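Local coordinates for hypothetical protein (Bacteroides fragilis, PDB 4I17) that is of unknown function but, as an exported protein built of tetratricopeptide (TPR) repeats, probably serves as a helical scaffold for binding other proteins, at residues Asp16-Ala20 against Lys21-Val25; Arg172-Thr175 against Pro176-Ser179. All coordinates share one frame; numbering follows the deposited sequence. Where two conformers were deposited one is given.

Contact 1: residues Asp16-Ala20 against Lys21-Val25; sequences DALNA and KNYAV. With SO4 (sulfate ion), chain C.
Ala17 and Leu18 hand the chain over to Lys21 and Asn22 through two concentric backbone bonds, Asn22 N to Ala17 O at 2.9 Å and Lys21 N to Leu18 O at 2.9 Å, and Lys21 adopts the positive phi (65°) that lets the chain leave the helix. Ala17 O also accepts from Ala20 N, and the two donors arrive on opposite faces of its carbonyl plane, so one oxygen serves both the last helical turn and the reversal. Beneath this turn the CB of Ala17 packs on CG1 of Val25, 3.6 Å away; that methyl lies anti to the valine backbone N (chi1 172°), beside its carbonyl carbon. Leu18 reaches the new helix differently: its CD1 methyl meets the Tyr23 ring at the edge, near the ring plane, at 4.0 Å from Tyr23 CD1. Cys51 of helix 42-54 touches both of these side chains, which joins the turn to the next helix of the array. Asn22 is the N-cap of helix 23-36. In one of its two conformers, OD1 accepts from Val25 N at 3.1 Å in a nearly straight bond (167° at the hydrogen), with the donor tilted well above the amide plane. A sulfate ion, probably from the crystallisation liquor, sits at the same helix start: Tyr23 N donates to its O2 and Ala24 N, 2.7 Å away, to its O1. In that conformer the cap and the anion take up three successive N-H groups of the first turn, and the partial positive charge expected there would favour an anion. The whole is a Schellman motif running directly into an N-capped helix, a compact helical hairpin turn of the kind that joins successive antiparallel helices in TPR folds.

Contact 2: residues Arg172-Thr175 against Pro176-Ser179; sequences RKAT and PLAS
Ala174 and Leu177 meet through backbone and side chain together: Leu177 N donates to Ala174 O at 3.0 Å, while the leucine CD1 methyl lies 3.8 Å from Ala174 CA. With chi1 at -54°, CG of Leu177 stands beside its own backbone N, which carries the branched end back over the last turn of the helix, close to the carbonyl oxygens of Lys173 and Ala174. One residue on, Ala178 N reaches Thr175 O at 3.3 Å. Both donors approach from above the carbonyl planes, and both bonds span three residues, the spacing of a tight 3-10-like turn. Pro176 lies between the acceptors and these donors. Its ring nitrogen has no hydrogen to give, and its CD stands close to CB of Thr175 (3.4 Å), largely as the peptide link to the proline dictates, as well as lying 3.5 Å from Lys173 O. Thr175 turns its hydroxyl back along the helix, where OG1 is hydrogen-bonded to Leu171 O. Further out, Arg172 forms a salt bridge with Asp169, and Pro176 O is hydrogen-bonded to Ser180 OG. Helix 182-209 backs the apolar side, with Glu188 against Ala174 and Tyr185 against Leu177 and Ala178. The arrangement is that of a proline near the C-terminal end of a helix, where regular bonding gives way to three-residue turns leading into the connection between two long helices.

The two contacts mark inter-helix turns at distant parts of an all-helical chain, and they share no helix. Contact 1 comes first, joining helix 7-19 to helix 23-36; contact 2 follows much later, where helix 149-174 gives way to the loop before helix 182-209. Their centres are 69 Å apart and their nearest atoms about 51 Å apart, on opposite sides of the chain's centre. Both are surface turns backed by a helix that comes later in the chain, helix 42-54 at contact 1 and helix 182-209 at contact 2. Such separation reflects an elongated helical array, consistent with a TPR protein, in which neighbouring helices are joined by short local connections.

Contact 1: residues Asp16-Ala20 against Lys21-Val25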
# COMPACT_ATOMS: atom_id res chain seq x y z
N ASP A 16 -19.86 -17.02 -23.36
CA ASP A 16 -20.86 -17.99 -22.88
C ASP A 16 -20.37 -18.69 -21.61
O ASP A 16 -21.13 -18.84 -20.64
CB ASP A 16 -21.18 -19.04 -23.96
CG ASP A 16 -21.95 -18.49 -25.15
OD1 ASP A 16 -22.53 -17.39 -25.03
OD2 ASP A 16 -22.00 -19.18 -26.20
N ALA A 17 -19.10 -19.10 -21.60
CA ALA A 17 -18.50 -19.75 -20.44
C ALA A 17 -18.47 -18.81 -19.24
O ALA A 17 -18.84 -19.22 -18.13
CB ALA A 17 -17.10 -20.23 -20.77
N LEU A 18 -18.07 -17.55 -19.45
CA LEU A 18 -18.00 -16.58 -18.35
C LEU A 18 -19.39 -16.36 -17.76
O LEU A 18 -19.54 -16.31 -16.54
CB LEU A 18 -17.41 -15.24 -18.86
CG LEU A 18 -17.18 -14.15 -17.85
CD1 LEU A 18 -16.17 -14.56 -16.80
CD2 LEU A 18 -16.71 -12.89 -18.53
N ASN A 19 -20.40 -16.28 -18.61
CA ASN A 19 -21.80 -16.09 -18.17
C ASN A 19 -22.27 -17.23 -17.27
O ASN A 19 -23.21 -17.03 -16.49
CB ASN A 19 -22.74 -15.99 -19.38
CG ASN A 19 -22.61 -14.71 -20.15
OD1 ASN A 19 -21.93 -13.77 -19.74
ND2 ASN A 19 -23.23 -14.65 -21.32
N ALA A 20 -21.67 -18.43 -17.40
CA ALA A 20 -22.03 -19.62 -16.62
C ALA A 20 -21.05 -19.81 -15.46
O ALA A 20 -21.11 -20.82 -14.77
CB ALA A 20 -22.03 -20.85 -17.53
N LYS A 21 -20.16 -18.84 -15.24
CA LYS A 21 -19.15 -18.91 -14.17
C LYS A 21 -18.13 -20.06 -14.42
O LYS A 21 -17.52 -20.57 -13.46
CB LYS A 21 -19.83 -19.05 -12.78
CG LYS A 21 -19.04 -18.39 -11.67
CD LYS A 21 -19.71 -18.56 -10.31
CE LYS A 21 -18.81 -18.04 -9.21
NZ LYS A 21 -19.38 -18.30 -7.86
N ASN A 22 -17.92 -20.46 -15.70
CA ASN A 22 -16.86 -21.44 -15.95
C ASN A 22 -15.65 -20.65 -16.38
O ASN A 22 -15.41 -20.45 -17.57
CB ASN A 22 -17.21 -22.54 -16.95
CG ASN A 22 -16.23 -23.70 -16.92
OD1 ASN A 22 -15.00 -23.57 -16.81
ND2 ASN A 22 -16.75 -24.89 -16.99
N TYR A 23 -14.89 -20.20 -15.40
CA TYR A 23 -13.68 -19.40 -15.63
C TYR A 23 -12.59 -20.16 -16.37
O TYR A 23 -11.87 -19.53 -17.15
CB TYR A 23 -13.11 -18.86 -14.33
CG TYR A 23 -14.11 -18.09 -13.49
CD1 TYR A 23 -14.71 -16.92 -13.98
CD2 TYR A 23 -14.39 -18.47 -12.18
CE1 TYR A 23 -15.59 -16.17 -13.19
CE2 TYR A 23 -15.24 -17.71 -11.38
CZ TYR A 23 -15.84 -16.56 -11.88
OH TYR A 23 -16.66 -15.83 -11.04
N ALA A 24 -12.47 -21.51 -16.17
CA ALA A 24 -11.41 -22.27 -16.87
C ALA A 24 -11.66 -22.30 -18.38
O ALA A 24 -10.72 -22.13 -19.16
CB ALA A 24 -11.35 -23.69 -16.36
N VAL A 25 -12.91 -22.53 -18.79
CA VAL A 25 -13.23 -22.52 -20.22
C VAL A 25 -13.09 -21.09 -20.76
O VAL A 25 -12.60 -20.92 -21.88
CB VAL A 25 -14.64 -23.09 -20.53
CG1 VAL A 25 -14.99 -22.88 -22.01
CG2 VAL A 25 -14.67 -24.57 -20.19
S SO4 C . -14.00 -23.00 -13.01
O1 SO4 C . -13.71 -23.14 -14.37
O2 SO4 C . -14.54 -21.68 -12.71
O3 SO4 C . -15.01 -23.98 -12.61
O4 SO4 C . -12.78 -23.25 -12.23

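Contact 2: residues Arg172-Thr175 against Pro176-Ser179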
# COMPACT_ATOMS: atom_id res chain seq x y z
N ARG A 172 12.79 6.58 29.68
CA ARG A 172 12.71 5.47 30.63
C ARG A 172 14.12 4.99 30.98
O ARG A 172 14.45 4.92 32.16
CB ARG A 172 11.91 4.31 30.01
CG ARG A 172 11.94 3.01 30.79
CD ARG A 172 11.15 1.88 30.13
NE ARG A 172 11.55 1.56 28.75
CZ ARG A 172 12.52 0.70 28.44
NH1 ARG A 172 13.19 0.07 29.40
NH2 ARG A 172 12.81 0.45 27.18
N LYS A 173 14.94 4.69 29.97
CA LYS A 173 16.30 4.17 30.17
C LYS A 173 17.26 5.21 30.75
O LYS A 173 18.30 4.83 31.30
CB LYS A 173 16.86 3.61 28.85
CG LYS A 173 16.23 2.28 28.44
CD LYS A 173 16.27 2.10 26.92
CE LYS A 173 17.23 1.04 26.46
NZ LYS A 173 18.61 1.55 26.35
N ALA A 174 16.93 6.50 30.66
CA ALA A 174 17.81 7.57 31.15
C ALA A 174 17.61 7.89 32.63
O ALA A 174 18.50 8.47 33.24
CB ALA A 174 17.60 8.83 30.33
N THR A 175 16.44 7.60 33.20
CA THR A 175 16.17 7.93 34.61
C THR A 175 17.28 7.45 35.57
O THR A 175 17.74 8.26 36.37
CB THR A 175 14.79 7.37 35.02
OG1 THR A 175 13.82 7.96 34.16
CG2 THR A 175 14.46 7.63 36.48
N PRO A 176 17.71 6.17 35.54
CA PRO A 176 18.74 5.71 36.48
C PRO A 176 20.10 6.38 36.30
O PRO A 176 20.96 6.30 37.18
CB PRO A 176 18.87 4.22 36.15
CG PRO A 176 17.64 3.87 35.41
CD PRO A 176 17.27 5.06 34.65
N LEU A 177 20.30 7.06 35.17
CA LEU A 177 21.59 7.69 34.85
C LEU A 177 21.73 9.05 35.47
O LEU A 177 22.84 9.56 35.53
CB LEU A 177 21.73 7.83 33.32
CG LEU A 177 21.54 6.58 32.46
CD1 LEU A 177 21.57 6.93 30.97
CD2 LEU A 177 22.61 5.54 32.76
N ALA A 178 20.62 9.69 35.86
CA ALA A 178 20.65 11.06 36.37
C ALA A 178 21.64 11.25 37.52
O ALA A 178 22.27 12.30 37.58
CB ALA A 178 19.25 11.50 36.80
N SER A 179 21.80 10.23 38.40
CA SER A 179 22.71 10.33 39.54
C SER A 179 23.85 9.30 39.46
O SER A 179 24.55 9.09 40.44
CB SER A 179 21.94 10.14 40.85
OG SER A 179 20.90 11.09 40.97